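Local structure of Cag pathogenicity island protein (Cag10) (Helicobacter pylori 26695, 6IQT) at residues E97-K100 with N101-L104; V63-Q66 with T67-R71; N74-I77 with R78-D82. The protein is the VirB8 homologue of the Cag type IV secretion system, a membrane protein whose VirB8-family domain, described here, probably helps to assemble the secretion apparatus. One frame throughout, in Å; residues are numbered along the deposited sequence.

Interaction 1: E97-K100 with N101-L104; sequences EKVK and NSPL
Lys98 reaches across the connection that joins strands 84-98 and 105-117 and ends on the backbone of Ser102. Its CB carries CG anti to the backbone N (chi1 -170°), and a bend at chi2 then lays the chain alongside the returning backbone. CG passes Leu104 O loosely, CD comes to 3.5 Å from Leu104 O, and CE is close to two carbonyl oxygens, Ser102 O at 3.1 Å and Leu104 O at 3.2 Å. A second bend, at chi4, brings NZ to Ser102 O at 2.8 Å, a hydrogen bond lying in the carbonyl plane.

Leu104 O is meanwhile taken by Val99 N at 3.0 Å, the backbone bond that closes the loop as the chain returns. Within it, Val99 to Ser102 form a type II beta turn, with Lys100 and Asn101 at the two corners. Val99 points inward, and its CG1 packs on Ser102 CB at 3.7 Å. Ser102 OG accepts from Leu104 N at 3.0 Å, an ST turn that steers the chain past Pro103. Outside the loop, Val99 also lies on Tyr134 of strand 125-137 and on Asp52 of the second subunit, so its apolar side is buried. The loop is thus held by two backbone carbonyls and the serine hydroxyl as acceptors; the lysine ammonium probably polarises the Ser102 carbonyl, and its methylenes lie against Leu104 O, the acceptor of the closing bond.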
ATOM      1  N   GLU A  97      -7.988  13.431   0.706  1.00 27.55           N
ATOM      2  CA  GLU A  97      -7.830  14.257  -0.478  1.00 30.15           C
ATOM      3  C   GLU A  97      -8.649  13.645  -1.601  1.00 32.87           C
ATOM      4  O   GLU A  97      -8.563  12.435  -1.844  1.00 27.24           O
ATOM      5  CB  GLU A  97      -6.349  14.352  -0.868  1.00 37.98           C
ATOM      6  CG  GLU A  97      -6.006  15.467  -1.834  1.00 47.89           C
ATOM      7  CD  GLU A  97      -4.543  15.922  -1.728  1.00 48.69           C
ATOM      8  OE1 GLU A  97      -4.305  17.151  -1.716  1.00 48.61           O
ATOM      9  OE2 GLU A  97      -3.632  15.064  -1.657  1.00 41.32           O
ATOM     10  N   LYS A  98      -9.439  14.472  -2.278  1.00 27.52           N
ATOM     11  CA  LYS A  98     -10.130  14.030  -3.482  1.00 33.81           C
ATOM     12  C   LYS A  98      -9.117  13.726  -4.585  1.00 32.86           C
ATOM     13  O   LYS A  98      -8.173  14.497  -4.806  1.00 34.49           O
ATOM     14  CB  LYS A  98     -11.120  15.102  -3.935  1.00 39.73           C
ATOM     15  CG  LYS A  98     -12.054  14.645  -5.027  1.00 45.61           C
ATOM     16  CD  LYS A  98     -13.077  13.672  -4.492  1.00 52.50           C
ATOM     17  CE  LYS A  98     -13.726  12.884  -5.617  1.00 55.18           C
ATOM     18  NZ  LYS A  98     -14.385  13.745  -6.651  1.00 62.13           N
ATOM     19  N   VAL A  99      -9.277  12.581  -5.246  1.00 30.60           N
ATOM     20  CA  VAL A  99      -8.432  12.239  -6.391  1.00 33.33           C
ATOM     21  C   VAL A  99      -8.910  13.051  -7.591  1.00 38.65           C
ATOM     22  O   VAL A  99     -10.100  13.032  -7.931  1.00 37.08           O
ATOM     23  CB  VAL A  99      -8.473  10.727  -6.675  1.00 29.77           C
ATOM     24  CG1 VAL A  99      -7.697  10.382  -7.953  1.00 30.46           C
ATOM     25  CG2 VAL A  99      -7.889   9.941  -5.501  1.00 33.22           C
ATOM     26  N   LYS A 100      -7.986  13.775  -8.222  1.00 46.17           N
ATOM     27  CA  LYS A 100      -8.324  14.644  -9.350  1.00 46.76           C
ATOM     28  C   LYS A 100      -8.948  13.863 -10.504  1.00 47.68           C
ATOM     29  O   LYS A 100      -8.513  12.755 -10.836  1.00 50.01           O
ATOM     30  CB  LYS A 100      -7.069  15.369  -9.837  1.00 54.38           C
ATOM     31  CG  LYS A 100      -6.455  16.308  -8.809  1.00 57.09           C
ATOM     32  CD  LYS A 100      -6.168  17.672  -9.411  1.00 57.90           C
ATOM     33  CE  LYS A 100      -7.425  18.542  -9.449  1.00 57.96           C
ATOM     34  NZ  LYS A 100      -8.046  18.694  -8.109  1.00 55.80           N
ATOM     35  N   ASN A 101      -9.974  14.459 -11.121  1.00 44.83           N
ATOM     36  CA  ASN A 101     -10.686  13.869 -12.261  1.00 49.91           C
ATOM     37  C   ASN A 101     -11.141  12.441 -11.969  1.00 52.38           C
ATOM     38  O   ASN A 101     -11.012  11.541 -12.801  1.00 55.53           O
ATOM     39  CB  ASN A 101      -9.829  13.911 -13.528  1.00 56.41           C
ATOM     40  CG  ASN A 101      -9.627  15.315 -14.041  1.00 65.19           C
ATOM     41  OD1 ASN A 101      -8.497  15.779 -14.182  1.00 72.14           O
ATOM     42  ND2 ASN A 101     -10.725  16.009 -14.317  1.00 69.19           N
ATOM     43  N   SER A 102     -11.685  12.230 -10.775  1.00 47.70           N
ATOM     44  CA  SER A 102     -12.084  10.904 -10.323  1.00 42.07           C
ATOM     45  C   SER A 102     -13.171  11.074  -9.275  1.00 40.51           C
ATOM     46  O   SER A 102     -13.182  12.081  -8.563  1.00 40.74           O
ATOM     47  CB  SER A 102     -10.891  10.128  -9.733  1.00 35.10           C
ATOM     48  OG  SER A 102     -11.328   8.965  -9.055  1.00 32.57           O
ATOM     49  N   PRO A 103     -14.108  10.129  -9.165  1.00 36.38           N
ATOM     50  CA  PRO A 103     -15.039  10.163  -8.029  1.00 40.22           C
ATOM     51  C   PRO A 103     -14.439   9.639  -6.724  1.00 36.43           C
ATOM     52  O   PRO A 103     -15.091   9.745  -5.673  1.00 34.41           O
ATOM     53  CB  PRO A 103     -16.191   9.275  -8.506  1.00 38.93           C
ATOM     54  CG  PRO A 103     -15.521   8.278  -9.406  1.00 43.82           C
ATOM     55  CD  PRO A 103     -14.417   9.036 -10.106  1.00 39.75           C
ATOM     56  N   LEU A 104     -13.219   9.105  -6.740  1.00 30.48           N
ATOM     57  CA  LEU A 104     -12.650   8.499  -5.536  1.00 30.54           C
ATOM     58  C   LEU A 104     -12.010   9.539  -4.616  1.00 29.35           C
ATOM     59  O   LEU A 104     -11.568  10.608  -5.050  1.00 27.50           O
ATOM     60  CB  LEU A 104     -11.605   7.439  -5.910  1.00 26.98           C
ATOM     61  CG  LEU A 104     -12.055   6.294  -6.816  1.00 29.00           C
ATOM     62  CD1 LEU A 104     -10.841   5.487  -7.248  1.00 29.99           C
ATOM     63  CD2 LEU A 104     -13.054   5.423  -6.073  1.00 31.29           C
TER

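Interaction 2: V63-Q66 with T67-R71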
ATOM      1  N   VAL A  63     -17.013  -4.370  -5.871  1.00 30.15           N
ATOM      2  CA  VAL A  63     -16.818  -5.651  -6.555  1.00 32.11           C
ATOM      3  C   VAL A  63     -15.418  -5.734  -7.153  1.00 31.25           C
ATOM      4  O   VAL A  63     -14.770  -6.784  -7.098  1.00 32.25           O
ATOM      5  CB  VAL A  63     -17.911  -5.868  -7.622  1.00 34.25           C
ATOM      6  CG1 VAL A  63     -17.869  -4.769  -8.683  1.00 32.26           C
ATOM      7  CG2 VAL A  63     -17.755  -7.253  -8.263  1.00 41.20           C
ATOM      8  N   SER A  64     -14.904  -4.617  -7.685  1.00 31.60           N
ATOM      9  CA  SER A  64     -13.580  -4.638  -8.308  1.00 30.93           C
ATOM     10  C   SER A  64     -12.445  -4.815  -7.309  1.00 38.60           C
ATOM     11  O   SER A  64     -11.319  -5.092  -7.729  1.00 33.34           O
ATOM     12  CB  SER A  64     -13.346  -3.362  -9.118  1.00 36.57           C
ATOM     13  OG  SER A  64     -13.285  -2.205  -8.290  1.00 34.00           O
ATOM     14  N   PHE A  65     -12.707  -4.693  -6.006  1.00 32.80           N
ATOM     15  CA  PHE A  65     -11.674  -4.855  -4.996  1.00 26.52           C
ATOM     16  C   PHE A  65     -11.824  -6.132  -4.169  1.00 29.32           C
ATOM     17  O   PHE A  65     -10.928  -6.449  -3.378  1.00 28.30           O
ATOM     18  CB  PHE A  65     -11.675  -3.614  -4.071  1.00 26.11           C
ATOM     19  CG  PHE A  65     -10.585  -3.617  -3.039  1.00 25.47           C
ATOM     20  CD1 PHE A  65      -9.252  -3.501  -3.416  1.00 30.73           C
ATOM     21  CD2 PHE A  65     -10.892  -3.767  -1.691  1.00 24.53           C
ATOM     22  CE1 PHE A  65      -8.236  -3.518  -2.469  1.00 27.00           C
ATOM     23  CE2 PHE A  65      -9.887  -3.790  -0.739  1.00 32.15           C
ATOM     24  CZ  PHE A  65      -8.556  -3.663  -1.128  1.00 30.03           C
ATOM     25  N   GLN A  66     -12.917  -6.888  -4.337  1.00 30.96           N
ATOM     26  CA  GLN A  66     -13.211  -7.984  -3.413  1.00 26.24           C
ATOM     27  C   GLN A  66     -12.175  -9.100  -3.489  1.00 26.51           C
ATOM     28  O   GLN A  66     -11.853  -9.732  -2.468  1.00 27.94           O
ATOM     29  CB  GLN A  66     -14.614  -8.524  -3.695  1.00 29.35           C
ATOM     30  CG  GLN A  66     -15.683  -7.625  -3.127  1.00 27.70           C
ATOM     31  CD  GLN A  66     -17.078  -8.099  -3.409  1.00 39.38           C
ATOM     32  OE1 GLN A  66     -17.310  -8.876  -4.331  1.00 39.15           O
ATOM     33  NE2 GLN A  66     -18.032  -7.630  -2.605  1.00 33.86           N
ATOM     34  N   THR A  67     -11.620  -9.331  -4.671  1.00 27.07           N
ATOM     35  CA  THR A  67     -10.616 -10.377  -4.818  1.00 29.89           C
ATOM     36  C   THR A  67      -9.355 -10.054  -4.036  1.00 29.26           C
ATOM     37  O   THR A  67      -8.799 -10.918  -3.348  1.00 31.66           O
ATOM     38  CB  THR A  67     -10.306 -10.569  -6.296  1.00 34.79           C
ATOM     39  OG1 THR A  67     -11.432 -11.215  -6.909  1.00 35.53           O
ATOM     40  CG2 THR A  67      -9.086 -11.414  -6.469  1.00 36.49           C
ATOM     41  N   GLN A  68      -8.888  -8.809  -4.111  1.00 31.18           N
ATOM     42  CA  GLN A  68      -7.690  -8.447  -3.362  1.00 24.60           C
ATOM     43  C   GLN A  68      -7.931  -8.499  -1.853  1.00 28.54           C
ATOM     44  O   GLN A  68      -7.062  -8.948  -1.091  1.00 30.22           O
ATOM     45  CB  GLN A  68      -7.218  -7.061  -3.809  1.00 27.58           C
ATOM     46  CG  GLN A  68      -6.025  -6.532  -3.046  1.00 34.04           C
ATOM     47  CD  GLN A  68      -4.778  -7.354  -3.262  1.00 38.64           C
ATOM     48  OE1 GLN A  68      -4.693  -8.162  -4.195  1.00 33.00           O
ATOM     49  NE2 GLN A  68      -3.802  -7.165  -2.394  1.00 42.37           N
ATOM     50  N   ALA A  69      -9.103  -8.051  -1.393  1.00 29.10           N
ATOM     51  CA  ALA A  69      -9.439  -8.206   0.017  1.00 31.16           C
ATOM     52  C   ALA A  69      -9.406  -9.674   0.432  1.00 25.44           C
ATOM     53  O   ALA A  69      -8.903 -10.016   1.511  1.00 27.89           O
ATOM     54  CB  ALA A  69     -10.815  -7.596   0.301  1.00 31.87           C
HETATM   55  N   MSE A  70      -9.912 -10.554  -0.419  1.00 25.18           N
HETATM   56  CA  MSE A  70      -9.910 -11.984  -0.106  1.00 28.49           C
HETATM   57  C   MSE A  70      -8.476 -12.558  -0.048  1.00 23.41           C
HETATM   58  O   MSE A  70      -8.174 -13.405   0.803  1.00 30.60           O
HETATM   59  CB  MSE A  70     -10.754 -12.756  -1.134  1.00 31.26           C
HETATM   60  CG  MSE A  70     -10.969 -14.211  -0.743  1.00 44.30           C
HETATM   61 SE   MSE A  70     -11.988 -14.339   0.924  0.31 42.02          SE
HETATM   62  CE  MSE A  70     -13.266 -15.679   0.428  1.00 52.62           C
ATOM     63  N   ARG A  71      -7.589 -12.082  -0.926  1.00 28.06           N
ATOM     64  CA  ARG A  71      -6.198 -12.539  -0.869  1.00 32.77           C
ATOM     65  C   ARG A  71      -5.540 -12.142   0.448  1.00 31.86           C
ATOM     66  O   ARG A  71      -4.759 -12.914   1.023  1.00 26.74           O
ATOM     67  CB  ARG A  71      -5.400 -11.986  -2.047  1.00 34.13           C
ATOM     68  CG  ARG A  71      -5.746 -12.623  -3.376  1.00 42.69           C
ATOM     69  CD  ARG A  71      -4.874 -12.057  -4.503  1.00 42.51           C
ATOM     70  NE  ARG A  71      -5.082 -12.780  -5.753  1.00 43.36           N
ATOM     71  CZ  ARG A  71      -4.405 -13.867  -6.110  1.00 35.47           C
ATOM     72  NH1 ARG A  71      -3.457 -14.350  -5.320  1.00 35.34           N
ATOM     73  NH2 ARG A  71      -4.671 -14.470  -7.265  1.00 34.35           N
TER
HETATM   74  O   HOH W   1     -12.405  -8.357  -7.111  1.00 34.31           O
HETATM   75  O   HOH W   2      -9.630  -7.263  -6.440  1.00 29.78           O
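Phe65 and Gln68 meet at the start of helix 66-80, and the apolar contacts centre on the phenylalanine ring. With CG anti to the backbone N (chi1 -176°), the ring swings back beneath the first turn although its CB sets off away from the helix. CE1 meets Gln68 CG at 3.8 Å in an oblique approach, the ring and amide planes lying 51° apart. Across the ring from CE1, but off the same face, CE2 comes to 4.1 Å from Ala69 CB. The ring also rests on Val156 and Ile159 of strand 154-163, so it joins the helix start to the sheet.

Two backbone hydrogen bonds set the helical spacing. Ala69 N gives to Phe65 O at 3.1 Å, almost straight at 172°, and Met70 N (a selenomethionine) gives to Gln66 O at 2.9 Å.

Water serves the N-H groups of the opening turn. One molecule accepts from Thr67 N at 2.7 Å and donates to Val63 O at 2.8 Å; a second accepts from Gln68 N at 2.9 Å and donates to Ser64 O. Each bridges residues four apart, as a direct helical bond would. Gln66 NE2 is hydrogen-bonded to Met58 O. Two waters therefore extend the four-residue bonding pattern back to Val63 and Ser64, supplying acceptors to early N-H groups while the phenylalanine packs against strand 154-163.

Interaction 3: N74-I77 with R78-D82; sequences NENI and RQFVD
Phe80 lies beside Asn76, one turn earlier on helix 66-80, the two side chains pointing the same way with ring and amide planes 30° apart. Ring atom CE2 comes to 3.8 Å from Asn76 OD1, and CD2 passes Asn76 O obliquely. Tyr45 meets the phenylalanine ring obliquely, bringing the chain after helix 30-43 against this side.

Glu75 serves two partners on another side of the helix. Its chain bends at chi2, which carries the carboxylate forward along the helix. OE1 receives Gln79 NE2 at 2.9 Å, nearly along the C-O axis and close to the amide plane of the glutamine, with an N-H...O angle of 162°. OE2 forms a long, weak salt bridge to Arg78 NE at 3.5 Å, with the carboxylate and guanidinium planes 68° apart. Arg78 folds back over the preceding turn, so that Asn74 O lies over one guanidinium face and NH2 sits 3.9 Å from Asn74 CB.

All this decorates the last turns of helix 66-80, whose backbone bonds run on to its end: Phe80 N gives to Asn76 O at 2.9 Å and Val81 N to Ile77 O at 3.0 Å. Val81 then leaves the helix with positive phi, and its CG1 still touches Ile77 O at 3.6 Å. The hydroxyl of Tyr45 is hydrogen-bonded to Val81 O just where the chain turns toward strand 84-98.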
ATOM      1  N   ASN A  74      -6.974 -14.360   3.221  1.00 27.20           N
ATOM      2  CA  ASN A  74      -6.400 -15.710   3.192  1.00 33.10           C
ATOM      3  C   ASN A  74      -4.965 -15.734   3.702  1.00 34.25           C
ATOM      4  O   ASN A  74      -4.541 -16.729   4.305  1.00 34.91           O
ATOM      5  CB  ASN A  74      -6.457 -16.286   1.775  1.00 25.89           C
ATOM      6  CG  ASN A  74      -7.864 -16.701   1.365  1.00 36.02           C
ATOM      7  OD1 ASN A  74      -8.707 -17.011   2.211  1.00 36.45           O
ATOM      8  ND2 ASN A  74      -8.130 -16.693   0.070  1.00 38.93           N
ATOM      9  N   GLU A  75      -4.199 -14.660   3.470  1.00 29.79           N
ATOM     10  CA  GLU A  75      -2.839 -14.601   3.999  1.00 30.79           C
ATOM     11  C   GLU A  75      -2.832 -14.580   5.531  1.00 34.78           C
ATOM     12  O   GLU A  75      -1.982 -15.225   6.164  1.00 32.61           O
ATOM     13  CB  GLU A  75      -2.116 -13.384   3.416  1.00 43.31           C
ATOM     14  CG  GLU A  75      -0.580 -13.459   3.446  1.00 57.43           C
ATOM     15  CD  GLU A  75      -0.026 -14.864   3.202  1.00 63.95           C
ATOM     16  OE1 GLU A  75       0.838 -15.304   3.994  1.00 63.55           O
ATOM     17  OE2 GLU A  75      -0.439 -15.525   2.219  1.00 65.50           O
ATOM     18  N   ASN A  76      -3.781 -13.864   6.155  1.00 30.77           N
ATOM     19  CA  ASN A  76      -3.881 -13.911   7.617  1.00 27.33           C
ATOM     20  C   ASN A  76      -4.169 -15.326   8.114  1.00 36.06           C
ATOM     21  O   ASN A  76      -3.621 -15.762   9.139  1.00 34.30           O
ATOM     22  CB  ASN A  76      -4.986 -12.971   8.127  1.00 39.58           C
ATOM     23  CG  ASN A  76      -4.642 -11.489   7.981  1.00 45.97           C
ATOM     24  OD1 ASN A  76      -3.488 -11.110   7.792  1.00 42.22           O
ATOM     25  ND2 ASN A  76      -5.664 -10.646   8.079  1.00 40.19           N
ATOM     26  N   ILE A  77      -5.075 -16.035   7.441  1.00 30.97           N
ATOM     27  CA  ILE A  77      -5.379 -17.402   7.847  1.00 33.38           C
ATOM     28  C   ILE A  77      -4.118 -18.250   7.804  1.00 36.08           C
ATOM     29  O   ILE A  77      -3.829 -19.012   8.732  1.00 39.71           O
ATOM     30  CB  ILE A  77      -6.477 -18.005   6.952  1.00 38.87           C
ATOM     31  CG1 ILE A  77      -7.740 -17.139   6.988  1.00 33.72           C
ATOM     32  CG2 ILE A  77      -6.777 -19.456   7.379  1.00 39.49           C
ATOM     33  CD1 ILE A  77      -8.853 -17.667   6.129  1.00 34.29           C
ATOM     34  N   ARG A  78      -3.344 -18.117   6.723  1.00 34.31           N
ATOM     35  CA  ARG A  78      -2.189 -18.991   6.513  1.00 45.64           C
ATOM     36  C   ARG A  78      -1.146 -18.822   7.606  1.00 45.83           C
ATOM     37  O   ARG A  78      -0.496 -19.795   8.010  1.00 49.13           O
ATOM     38  CB  ARG A  78      -1.561 -18.714   5.148  1.00 37.79           C
ATOM     39  CG  ARG A  78      -2.382 -19.235   4.002  1.00 42.12           C
ATOM     40  CD  ARG A  78      -1.526 -19.429   2.768  1.00 49.21           C
ATOM     41  NE  ARG A  78      -1.939 -18.595   1.637  1.00 59.93           N
ATOM     42  CZ  ARG A  78      -3.106 -18.690   0.999  1.00 57.89           C
ATOM     43  NH1 ARG A  78      -4.028 -19.569   1.379  1.00 53.96           N
ATOM     44  NH2 ARG A  78      -3.359 -17.887  -0.020  1.00 58.91           N
ATOM     45  N   GLN A  79      -0.970 -17.599   8.095  1.00 42.40           N
ATOM     46  CA  GLN A  79       0.106 -17.308   9.027  1.00 42.68           C
ATOM     47  C   GLN A  79      -0.317 -17.376  10.487  1.00 47.38           C
ATOM     48  O   GLN A  79       0.486 -17.798  11.324  1.00 40.35           O
ATOM     49  CB  GLN A  79       0.707 -15.937   8.709  1.00 39.62           C
ATOM     50  CG  GLN A  79       1.280 -15.841   7.268  1.00 45.04           C
ATOM     51  CD  GLN A  79       2.110 -17.082   6.823  1.00 52.06           C
ATOM     52  OE1 GLN A  79       2.751 -17.750   7.644  1.00 54.55           O
ATOM     53  NE2 GLN A  79       2.113 -17.365   5.511  1.00 41.71           N
ATOM     54  N   PHE A  80      -1.570 -17.026  10.808  1.00 35.44           N
ATOM     55  CA  PHE A  80      -2.020 -17.024  12.194  1.00 34.47           C
ATOM     56  C   PHE A  80      -2.694 -18.326  12.629  1.00 39.21           C
ATOM     57  O   PHE A  80      -2.687 -18.633  13.827  1.00 43.98           O
ATOM     58  CB  PHE A  80      -2.984 -15.861  12.428  1.00 37.40           C
ATOM     59  CG  PHE A  80      -2.396 -14.516  12.143  1.00 38.26           C
ATOM     60  CD1 PHE A  80      -1.075 -14.227  12.469  1.00 42.08           C
ATOM     61  CD2 PHE A  80      -3.163 -13.538  11.538  1.00 33.08           C
ATOM     62  CE1 PHE A  80      -0.536 -12.966  12.201  1.00 41.98           C
ATOM     63  CE2 PHE A  80      -2.634 -12.284  11.260  1.00 40.26           C
ATOM     64  CZ  PHE A  80      -1.322 -11.994  11.593  1.00 39.65           C
ATOM     65  N   VAL A  81      -3.247 -19.100  11.689  1.00 43.40           N
ATOM     66  CA  VAL A  81      -3.970 -20.359  11.924  1.00 43.63           C
ATOM     67  C   VAL A  81      -4.809 -20.315  13.205  1.00 46.56           C
ATOM     68  O   VAL A  81      -5.545 -19.348  13.449  1.00 43.28           O
ATOM     69  CB  VAL A  81      -3.008 -21.573  11.909  1.00 42.67           C
ATOM     70  CG1 VAL A  81      -2.528 -21.834  10.477  1.00 38.98           C
ATOM     71  CG2 VAL A  81      -1.798 -21.390  12.838  1.00 40.99           C
ATOM     72  N   ASP A  82      -4.741 -21.374  14.012  1.00 43.47           N
ATOM     73  CA  ASP A  82      -5.492 -21.449  15.261  1.00 46.71           C
ATOM     74  C   ASP A  82      -4.636 -21.101  16.475  1.00 41.08           C
ATOM     75  O   ASP A  82      -5.014 -21.422  17.608  1.00 42.34           O
ATOM     76  CB  ASP A  82      -6.108 -22.843  15.430  1.00 48.07           C
ATOM     77  CG  ASP A  82      -5.063 -23.922  15.696  1.00 60.58           C
ATOM     78  OD1 ASP A  82      -3.989 -23.908  15.046  1.00 62.23           O
ATOM     79  OD2 ASP A  82      -5.316 -24.790  16.567  1.00 66.73           O
TER

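Overall arrangement
Interactions 2 and 3 hold the start and the end of helix 66-80, with centres about 17 Å apart, whereas interaction 1 connects strands 84-98 and 105-117. Interaction 1 lies about 34 Å from interaction 3, centre to centre, on the opposite side of the chain's centre. Interaction 2 reaches deepest: a buried aromatic ring faces the sheet, and ordered water serves the helix start. Interaction 3 is a surface contact governed by charged and amide side chains, with a ring beside Tyr45. Interaction 1 is mixed, pairing a buried valine and leucine with an exposed lysine. Both interactions 1 and 2 meet the second subunit broadly; interaction 3 touches it through Asn74.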